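Local coordinates for protein alpha-rhamnosidase (Dictyoglomus thermophilum, PDB 6I60) that probably hydrolyses terminal, non-reducing alpha-L-rhamnose residues from alpha-L-rhamnosides, as a multidomain bacterial glycoside hydrolase, at residues D367-W375 and H480-S488; G843-P851 and I886-H897. All coordinates share one frame; numbering follows the deposited sequence.

Contact 1: residues D367-W375 and H480-S488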
loop_
_atom_site.group_PDB
_atom_site.type_symbol
_atom_site.label_atom_id
_atom_site.label_comp_id
_atom_site.label_asym_id
_atom_site.label_seq_id
_atom_site.Cartn_x
_atom_site.Cartn_y
_atom_site.Cartn_z
ATOM N N ASP A 367 -0.529 -3.606 27.747
ATOM C CA ASP A 367 0.474 -3.938 26.742
ATOM C C ASP A 367 -0.136 -4.936 25.772
ATOM O O ASP A 367 -0.619 -5.996 26.187
ATOM C CB ASP A 367 1.738 -4.509 27.388
ATOM C CG ASP A 367 2.803 -4.867 26.366
ATOM O OD1 ASP A 367 2.667 -4.456 25.194
ATOM O OD2 ASP A 367 3.778 -5.556 26.736
ATOM N N PHE A 368 -0.123 -4.597 24.487
ATOM C CA PHE A 368 -0.673 -5.471 23.462
ATOM C C PHE A 368 0.364 -6.408 22.859
ATOM O O PHE A 368 0.001 -7.267 22.048
ATOM C CB PHE A 368 -1.319 -4.638 22.352
ATOM C CG PHE A 368 -2.705 -4.169 22.678
ATOM C CD1 PHE A 368 -3.779 -5.037 22.602
ATOM C CD2 PHE A 368 -2.934 -2.859 23.066
ATOM C CE1 PHE A 368 -5.058 -4.609 22.902
ATOM C CE2 PHE A 368 -4.211 -2.425 23.367
ATOM C CZ PHE A 368 -5.274 -3.301 23.284
ATOM N N GLY A 369 1.637 -6.266 23.230
ATOM C CA GLY A 369 2.689 -7.114 22.713
ATOM C C GLY A 369 3.108 -6.838 21.287
ATOM O O GLY A 369 3.953 -7.569 20.757
ATOM N N GLN A 370 2.555 -5.810 20.649
ATOM C CA GLN A 370 2.871 -5.517 19.260
ATOM C C GLN A 370 2.547 -4.057 18.985
ATOM O O GLN A 370 1.504 -3.556 19.413
ATOM C CB GLN A 370 2.088 -6.433 18.309
ATOM C CG GLN A 370 2.114 -6.003 16.849
ATOM C CD GLN A 370 3.421 -6.345 16.169
ATOM O OE1 GLN A 370 3.931 -7.458 16.301
ATOM N NE2 GLN A 370 3.979 -5.384 15.438
ATOM N N ASN A 371 3.453 -3.381 18.283
ATOM C CA ASN A 371 3.232 -2.009 17.843
ATOM C C ASN A 371 2.356 -2.034 16.595
ATOM O O ASN A 371 2.812 -2.422 15.514
ATOM C CB ASN A 371 4.567 -1.322 17.571
ATOM C CG ASN A 371 4.442 0.183 17.463
ATOM O OD1 ASN A 371 3.351 0.719 17.271
ATOM N ND2 ASN A 371 5.568 0.876 17.577
ATOM N N TYR A 372 1.096 -1.626 16.740
ATOM C CA TYR A 372 0.161 -1.638 15.621
ATOM C C TYR A 372 -0.506 -0.279 15.464
ATOM O O TYR A 372 -0.085 0.700 16.089
ATOM C CB TYR A 372 -0.891 -2.737 15.806
ATOM C CG TYR A 372 -1.843 -2.514 16.961
ATOM C CD1 TYR A 372 -1.402 -2.586 18.278
ATOM C CD2 TYR A 372 -3.187 -2.247 16.736
ATOM C CE1 TYR A 372 -2.269 -2.386 19.336
ATOM C CE2 TYR A 372 -4.065 -2.048 17.789
ATOM C CZ TYR A 372 -3.599 -2.118 19.086
ATOM O OH TYR A 372 -4.467 -1.923 20.137
ATOM N N THR A 373 -1.544 -0.205 14.632
ATOM C CA THR A 373 -2.215 1.052 14.340
ATOM C C THR A 373 -3.720 0.891 14.480
ATOM O O THR A 373 -4.274 -0.188 14.252
ATOM C CB THR A 373 -1.892 1.555 12.931
ATOM O OG1 THR A 373 -2.054 0.488 11.990
ATOM C CG2 THR A 373 -0.473 2.055 12.875
ATOM N N GLY A 374 -4.376 1.990 14.843
ATOM C CA GLY A 374 -5.810 1.991 15.033
ATOM C C GLY A 374 -6.227 2.627 16.341
ATOM O O GLY A 374 -5.684 3.662 16.741
ATOM N N TRP A 375 -7.194 2.014 17.015
ATOM C CA TRP A 375 -7.695 2.523 18.281
ATOM C C TRP A 375 -8.063 1.334 19.158
ATOM O O TRP A 375 -7.795 0.179 18.816
ATOM C CB TRP A 375 -8.881 3.468 18.052
ATOM C CG TRP A 375 -9.979 2.871 17.222
ATOM C CD1 TRP A 375 -10.898 1.945 17.621
ATOM C CD2 TRP A 375 -10.273 3.163 15.851
ATOM N NE1 TRP A 375 -11.746 1.641 16.584
ATOM C CE2 TRP A 375 -11.384 2.376 15.486
ATOM C CE3 TRP A 375 -9.707 4.013 14.897
ATOM C CZ2 TRP A 375 -11.939 2.414 14.209
ATOM C CZ3 TRP A 375 -10.260 4.050 13.629
ATOM C CH2 TRP A 375 -11.364 3.256 13.297
ATOM N N HIS A 480 8.593 -10.637 10.185
ATOM C CA HIS A 480 7.353 -10.372 10.909
ATOM C C HIS A 480 7.216 -8.891 11.243
ATOM O O HIS A 480 6.107 -8.342 11.223
ATOM C CB HIS A 480 7.300 -11.225 12.181
ATOM C CG HIS A 480 6.386 -10.687 13.241
ATOM N ND1 HIS A 480 6.796 -9.768 14.184
ATOM C CD2 HIS A 480 5.086 -10.950 13.514
ATOM C CE1 HIS A 480 5.786 -9.482 14.986
ATOM N NE2 HIS A 480 4.737 -10.186 14.601
ATOM N N ASN A 481 8.334 -8.224 11.545
ATOM C CA ASN A 481 8.284 -6.813 11.910
ATOM C C ASN A 481 7.967 -5.930 10.710
ATOM O O ASN A 481 7.308 -4.894 10.861
ATOM C CB ASN A 481 9.612 -6.389 12.543
ATOM C CG ASN A 481 9.750 -6.851 13.984
ATOM O OD1 ASN A 481 9.285 -7.929 14.355
ATOM N ND2 ASN A 481 10.396 -6.033 14.803
ATOM N N ILE A 482 8.423 -6.318 9.517
ATOM C CA ILE A 482 8.177 -5.512 8.325
ATOM C C ILE A 482 6.716 -5.622 7.897
ATOM O O ILE A 482 6.119 -4.647 7.424
ATOM C CB ILE A 482 9.144 -5.927 7.199
ATOM C CG1 ILE A 482 10.568 -5.470 7.534
ATOM C CG2 ILE A 482 8.711 -5.352 5.862
ATOM C CD1 ILE A 482 11.627 -5.996 6.591
ATOM N N ILE A 483 6.112 -6.800 8.074
ATOM C CA ILE A 483 4.717 -6.994 7.680
ATOM C C ILE A 483 3.803 -6.081 8.487
ATOM O O ILE A 483 2.901 -5.433 7.942
ATOM C CB ILE A 483 4.317 -8.473 7.831
ATOM C CG1 ILE A 483 4.897 -9.303 6.684
ATOM C CG2 ILE A 483 2.798 -8.619 7.891
ATOM C CD1 ILE A 483 4.272 -10.675 6.541
ATOM N N TRP A 484 4.024 -6.014 9.804
ATOM C CA TRP A 484 3.231 -5.119 10.641
ATOM C C TRP A 484 3.571 -3.659 10.382
ATOM O O TRP A 484 2.693 -2.795 10.475
ATOM C CB TRP A 484 3.440 -5.451 12.117
ATOM C CG TRP A 484 2.660 -6.636 12.582
ATOM C CD1 TRP A 484 3.029 -7.946 12.487
ATOM C CD2 TRP A 484 1.375 -6.624 13.213
ATOM N NE1 TRP A 484 2.051 -8.750 13.020
ATOM C CE2 TRP A 484 1.025 -7.963 13.473
ATOM C CE3 TRP A 484 0.483 -5.611 13.582
ATOM C CZ2 TRP A 484 -0.174 -8.317 14.088
ATOM C CZ3 TRP A 484 -0.707 -5.964 14.190
ATOM C CH2 TRP A 484 -1.025 -7.305 14.438
ATOM N N GLY A 485 4.831 -3.365 10.056
ATOM C CA GLY A 485 5.213 -1.986 9.806
ATOM C C GLY A 485 4.631 -1.441 8.517
ATOM O O GLY A 485 4.215 -0.280 8.456
ATOM N N GLN A 486 4.595 -2.266 7.469
ATOM C CA GLN A 486 4.021 -1.827 6.202
ATOM C C GLN A 486 2.525 -1.577 6.341
ATOM O O GLN A 486 2.016 -0.534 5.911
ATOM C CB GLN A 486 4.300 -2.862 5.111
ATOM C CG GLN A 486 3.743 -2.491 3.746
ATOM C CD GLN A 486 4.367 -1.227 3.187
ATOM O OE1 GLN A 486 5.444 -1.265 2.592
ATOM N NE2 GLN A 486 3.692 -0.098 3.377
ATOM N N LEU A 487 1.804 -2.526 6.944
ATOM C CA LEU A 487 0.374 -2.342 7.166
ATOM C C LEU A 487 0.108 -1.142 8.064
ATOM O O LEU A 487 -0.867 -0.409 7.862
ATOM C CB LEU A 487 -0.228 -3.611 7.771
ATOM C CG LEU A 487 -0.213 -4.847 6.874
ATOM C CD1 LEU A 487 -1.091 -5.952 7.447
ATOM C CD2 LEU A 487 -0.657 -4.474 5.470
ATOM N N SER A 488 0.972 -0.919 9.059
ATOM C CA SER A 488 0.845 0.255 9.912
ATOM C C SER A 488 0.965 1.554 9.131
ATOM O O SER A 488 0.472 2.589 9.589
ATOM C CB SER A 488 1.904 0.218 11.013
ATOM O OG SER A 488 1.493 -0.621 12.074
#
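Gln-370 lays its amide over the indole of Trp-484, and this amide-on-aromatic stack joins the concanavalin-like domain, which holds 367-375, to helix 473-488 of the six-hairpin glycosidase domain. The two planes are 16° apart, with Gln-370 CD 3.6 Å from Trp-484 CD2. Nearer the backbone, Gln-370 CG sits over the six-membered ring in a CH-pi contact, 3.7 Å from its centroid. The side chain leaves with CG anti to the backbone N (chi1 167°) and then bends at chi2 (77°), which lays the amide along the indole. The amide cannot easily spin there: Gln-370 NE2 donates to Asn-371 O at 3.2 Å, from above that carbonyl's plane, and also to Thr-801 O outside the two segments. Gln-370 OE1 faces the edge of the His-480 imidazole, close but with an angle too poor for a hydrogen bond. Tyr-372 adds its CB to the far end of the indole, 3.6 Å from Trp-484 CZ3, while its phenol runs off toward strands 345-351 and 453-458. One helical turn on from Trp-484, Ser-488 meets Thr-373, whose OG1 is bonded to Val-458 O. Ser-488 OG bonds back to Trp-484 O at 3.0 Å, reaching that oxygen from the face opposite Ser-488 N, and the methyl Thr-373 CG2 rests 3.4 Å from Ser-488 OG.

Contact 2: residues G843-P851 and I886-H897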
loop_
_atom_site.group_PDB
_atom_site.type_symbol
_atom_site.label_atom_id
_atom_site.label_comp_id
_atom_site.label_asym_id
_atom_site.label_seq_id
_atom_site.Cartn_x
_atom_site.Cartn_y
_atom_site.Cartn_z
ATOM N N GLY A 843 4.822 -9.153 -15.522
ATOM C CA GLY A 843 3.601 -9.905 -15.320
ATOM C C GLY A 843 3.812 -11.343 -14.914
ATOM O O GLY A 843 2.886 -12.149 -15.028
ATOM N N TRP A 844 5.011 -11.686 -14.435
ATOM C CA TRP A 844 5.376 -13.061 -14.097
ATOM C C TRP A 844 5.224 -13.994 -15.295
ATOM O O TRP A 844 4.936 -15.183 -15.137
ATOM C CB TRP A 844 4.566 -13.584 -12.905
ATOM C CG TRP A 844 4.803 -12.834 -11.627
ATOM C CD1 TRP A 844 4.028 -11.838 -11.104
ATOM C CD2 TRP A 844 5.885 -13.024 -10.706
ATOM N NE1 TRP A 844 4.562 -11.395 -9.917
ATOM C CE2 TRP A 844 5.703 -12.107 -9.651
ATOM C CE3 TRP A 844 6.992 -13.878 -10.673
ATOM C CZ2 TRP A 844 6.585 -12.021 -8.575
ATOM C CZ3 TRP A 844 7.867 -13.790 -9.604
ATOM C CH2 TRP A 844 7.658 -12.869 -8.569
ATOM N N ASN A 845 5.411 -13.459 -16.506
ATOM C CA ASN A 845 5.364 -14.301 -17.697
ATOM C C ASN A 845 6.465 -15.351 -17.672
ATOM O O ASN A 845 6.274 -16.468 -18.167
ATOM C CB ASN A 845 5.470 -13.440 -18.956
ATOM C CG ASN A 845 4.117 -13.159 -19.587
ATOM O OD1 ASN A 845 3.602 -13.963 -20.364
ATOM N ND2 ASN A 845 3.534 -12.013 -19.251
ATOM N N LYS A 846 7.617 -15.013 -17.099
ATOM C CA LYS A 846 8.681 -15.967 -16.826
ATOM C C LYS A 846 9.096 -15.806 -15.373
ATOM O O LYS A 846 9.251 -14.681 -14.890
ATOM C CB LYS A 846 9.880 -15.754 -17.756
ATOM C CG LYS A 846 11.076 -16.642 -17.449
ATOM C CD LYS A 846 12.006 -16.749 -18.648
ATOM C CE LYS A 846 12.359 -18.198 -18.951
ATOM N NZ LYS A 846 13.034 -18.336 -20.272
ATOM N N ILE A 847 9.256 -16.927 -14.677
ATOM C CA ILE A 847 9.639 -16.938 -13.273
ATOM C C ILE A 847 11.028 -17.545 -13.155
ATOM O O ILE A 847 11.331 -18.555 -13.799
ATOM C CB ILE A 847 8.620 -17.718 -12.419
ATOM C CG1 ILE A 847 7.193 -17.376 -12.851
ATOM C CG2 ILE A 847 8.822 -17.427 -10.940
ATOM C CD1 ILE A 847 6.140 -18.213 -12.174
ATOM N N ILE A 848 11.872 -16.923 -12.338
ATOM C CA ILE A 848 13.226 -17.402 -12.081
ATOM C C ILE A 848 13.243 -17.995 -10.680
ATOM O O ILE A 848 13.072 -17.276 -9.687
ATOM C CB ILE A 848 14.266 -16.284 -12.225
ATOM C CG1 ILE A 848 14.104 -15.574 -13.569
ATOM C CG2 ILE A 848 15.671 -16.846 -12.093
ATOM C CD1 ILE A 848 15.111 -14.472 -13.801
ATOM N N PHE A 849 13.445 -19.309 -10.596
ATOM C CA PHE A 849 13.541 -20.021 -9.321
ATOM C C PHE A 849 15.022 -20.248 -9.032
ATOM O O PHE A 849 15.600 -21.265 -9.415
ATOM C CB PHE A 849 12.770 -21.337 -9.370
ATOM C CG PHE A 849 11.294 -21.172 -9.603
ATOM C CD1 PHE A 849 10.440 -20.888 -8.549
ATOM C CD2 PHE A 849 10.757 -21.312 -10.872
ATOM C CE1 PHE A 849 9.081 -20.740 -8.758
ATOM C CE2 PHE A 849 9.400 -21.166 -11.088
ATOM C CZ PHE A 849 8.560 -20.881 -10.028
ATOM N N GLU A 850 15.643 -19.287 -8.346
ATOM C CA GLU A 850 17.074 -19.324 -8.041
ATOM C C GLU A 850 17.274 -19.219 -6.535
ATOM O O GLU A 850 17.457 -18.115 -5.998
ATOM C CB GLU A 850 17.816 -18.206 -8.769
ATOM C CG GLU A 850 19.321 -18.246 -8.597
ATOM C CD GLU A 850 19.993 -16.993 -9.113
ATOM O OE1 GLU A 850 19.886 -16.718 -10.327
ATOM O OE2 GLU A 850 20.624 -16.282 -8.303
ATOM N N PRO A 851 17.257 -20.338 -5.816
ATOM C CA PRO A 851 17.464 -20.288 -4.366
ATOM C C PRO A 851 18.923 -20.054 -4.013
ATOM O O PRO A 851 19.837 -20.386 -4.770
ATOM C CB PRO A 851 16.999 -21.671 -3.898
ATOM C CG PRO A 851 17.254 -22.556 -5.069
ATOM C CD PRO A 851 17.038 -21.712 -6.300
ATOM N N ILE A 886 8.883 -26.500 -6.960
ATOM C CA ILE A 886 8.373 -25.249 -7.504
ATOM C C ILE A 886 6.969 -25.476 -8.047
ATOM O O ILE A 886 6.544 -26.606 -8.302
ATOM C CB ILE A 886 9.289 -24.671 -8.603
ATOM C CG1 ILE A 886 9.249 -25.556 -9.850
ATOM C CG2 ILE A 886 10.713 -24.523 -8.088
ATOM C CD1 ILE A 886 9.710 -24.854 -11.111
ATOM N N SER A 887 6.245 -24.373 -8.218
ATOM C CA SER A 887 4.902 -24.398 -8.783
ATOM C C SER A 887 4.760 -23.225 -9.739
ATOM O O SER A 887 4.973 -22.074 -9.348
ATOM C CB SER A 887 3.839 -24.335 -7.684
ATOM O OG SER A 887 3.642 -25.613 -7.104
ATOM N N VAL A 888 4.410 -23.520 -10.988
ATOM C CA VAL A 888 4.245 -22.515 -12.028
ATOM C C VAL A 888 2.784 -22.550 -12.480
ATOM O O VAL A 888 2.296 -23.618 -12.847
ATOM C CB VAL A 888 5.178 -22.744 -13.228
ATOM C CG1 VAL A 888 5.134 -21.553 -14.176
ATOM C CG2 VAL A 888 6.599 -23.010 -12.749
ATOM N N PRO A 889 2.073 -21.429 -12.473
ATOM C CA PRO A 889 0.687 -21.426 -12.950
ATOM C C PRO A 889 0.634 -21.441 -14.472
ATOM O O PRO A 889 1.641 -21.294 -15.166
ATOM C CB PRO A 889 0.131 -20.117 -12.383
ATOM C CG PRO A 889 1.317 -19.211 -12.335
ATOM C CD PRO A 889 2.531 -20.082 -12.078
ATOM N N VAL A 890 -0.582 -21.624 -14.987
ATOM C CA VAL A 890 -0.786 -21.668 -16.430
ATOM C C VAL A 890 -0.563 -20.276 -17.030
ATOM O O VAL A 890 -0.825 -19.248 -16.389
ATOM C CB VAL A 890 -2.192 -22.205 -16.760
ATOM C CG1 VAL A 890 -2.274 -22.654 -18.203
ATOM C CG2 VAL A 890 -2.557 -23.368 -15.843
ATOM N N ASN A 891 -0.070 -20.250 -18.275
ATOM C CA ASN A 891 0.332 -19.022 -18.978
ATOM C C ASN A 891 1.583 -18.408 -18.348
ATOM O O ASN A 891 1.728 -17.188 -18.281
ATOM C CB ASN A 891 -0.800 -17.991 -19.042
ATOM C CG ASN A 891 -0.698 -17.095 -20.257
ATOM O OD1 ASN A 891 -0.649 -17.577 -21.390
ATOM N ND2 ASN A 891 -0.666 -15.787 -20.033
ATOM N N SER A 892 2.501 -19.260 -17.899
ATOM C CA SER A 892 3.765 -18.808 -17.337
ATOM C C SER A 892 4.800 -19.907 -17.524
ATOM O O SER A 892 4.463 -21.087 -17.653
ATOM C CB SER A 892 3.628 -18.445 -15.856
ATOM O OG SER A 892 4.894 -18.412 -15.226
ATOM N N GLU A 893 6.068 -19.505 -17.545
ATOM C CA GLU A 893 7.174 -20.436 -17.698
ATOM C C GLU A 893 8.163 -20.250 -16.556
ATOM O O GLU A 893 8.316 -19.151 -16.015
ATOM C CB GLU A 893 7.884 -20.258 -19.051
ATOM C CG GLU A 893 8.724 -18.997 -19.164
ATOM C CD GLU A 893 9.211 -18.748 -20.580
ATOM O OE1 GLU A 893 8.543 -17.990 -21.317
ATOM O OE2 GLU A 893 10.262 -19.311 -20.957
ATOM N N GLY A 894 8.828 -21.341 -16.191
ATOM C CA GLY A 894 9.762 -21.352 -15.081
ATOM C C GLY A 894 11.183 -21.574 -15.557
ATOM O O GLY A 894 11.424 -22.309 -16.517
ATOM N N GLU A 895 12.130 -20.933 -14.874
ATOM C CA GLU A 895 13.558 -21.063 -15.163
ATOM C C GLU A 895 14.251 -21.413 -13.848
ATOM O O GLU A 895 14.596 -20.528 -13.062
ATOM C CB GLU A 895 14.111 -19.782 -15.780
ATOM C CG GLU A 895 15.576 -19.863 -16.176
ATOM C CD GLU A 895 16.033 -18.654 -16.972
ATOM O OE1 GLU A 895 15.488 -18.425 -18.073
ATOM O OE2 GLU A 895 16.938 -17.934 -16.496
ATOM N N VAL A 896 14.448 -22.705 -13.611
ATOM C CA VAL A 896 15.056 -23.173 -12.372
ATOM C C VAL A 896 16.565 -22.993 -12.442
ATOM O O VAL A 896 17.197 -23.277 -13.467
ATOM C CB VAL A 896 14.680 -24.642 -12.112
ATOM C CG1 VAL A 896 14.960 -25.011 -10.665
ATOM C CG2 VAL A 896 13.222 -24.880 -12.457
ATOM N N HIS A 897 17.153 -22.517 -11.346
ATOM C CA HIS A 897 18.597 -22.323 -11.223
ATOM C C HIS A 897 19.068 -23.146 -10.029
ATOM O O HIS A 897 19.208 -22.633 -8.916
ATOM C CB HIS A 897 18.957 -20.837 -11.062
ATOM C CG HIS A 897 18.806 -20.036 -12.317
ATOM N ND1 HIS A 897 19.205 -18.720 -12.410
ATOM C CD2 HIS A 897 18.298 -20.361 -13.528
ATOM C CE1 HIS A 897 18.951 -18.269 -13.625
ATOM N NE2 HIS A 897 18.400 -19.246 -14.324
#
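Strands 846-849 and 893-897 run side by side in parallel, their axes 4.6 Å apart at an angle of 20°, paired from Lys-846 with Glu-893 to Phe-849 with Val-896. Backbone bonds alternate between them: Ile-847 N donates to Glu-893 O, Glu-895 N to Ile-847 O, and Phe-849 N to Glu-895 O. Strand 886-888 belongs to the other sheet of this beta-sandwich-like C-terminal domain and packs against the side that carries Ile-847 and Phe-849. The Phe-849 ring is clamped between Ile-847 CG2 on one face and Ile-886 on the other, Ile-886 CB standing 3.9 Å from the ring centroid. Val-888 CG2 closes in obliquely, 3.7 Å from Phe-849 CE2, and Gly-894 CA lies at the ring's edge.

The opposite side, which carries Lys-846, Glu-893, Glu-895 and Ile-848, is mostly charged. Lys-846 NZ reaches between two carboxylates, 3.0 Å from Glu-893 OE2 and 3.3 Å from Glu-895 OE1; both bonds are weak, and Glu-895 OE1 also pairs with Arg-931. Turned with CG anti to its carbonyl carbon (chi1 -73°), His-897 spans two acids: ND1 donates to Glu-850 OE1 at 3.0 Å, ring and carboxylate 15° from coplanar, while NE2 donates to Glu-895 OE2 at 2.9 Å. Ile-848 CG2 covers one face of this imidazole, and Glu-850 OE2 turns to His-852. With both ring nitrogens donating to carboxylates, His-897 would probably be biased toward its protonated, cationic form.

How the contacts relate
Contact 1 comes first along the chain and closes before contact 2 opens; their centres are 32 Å apart, and about 15 Å separates their nearest atoms. They share no strand or helix. Contact 1 is an interface between domains, setting a strand of the concanavalin-like domain against helix 473-488 of the six-hairpin glycosidase domain, its centre about 15 Å from the centre of the chain, against about 25 Å for contact 2. Contact 2 lies within the C-terminal domain and joins its two sheets. Strand 466-470 lies at an edge of the sheet that also contains 882-888, and the chain passes within a few residues from it into helix 473-488, so that sheet is physically connected to the helix of contact 1.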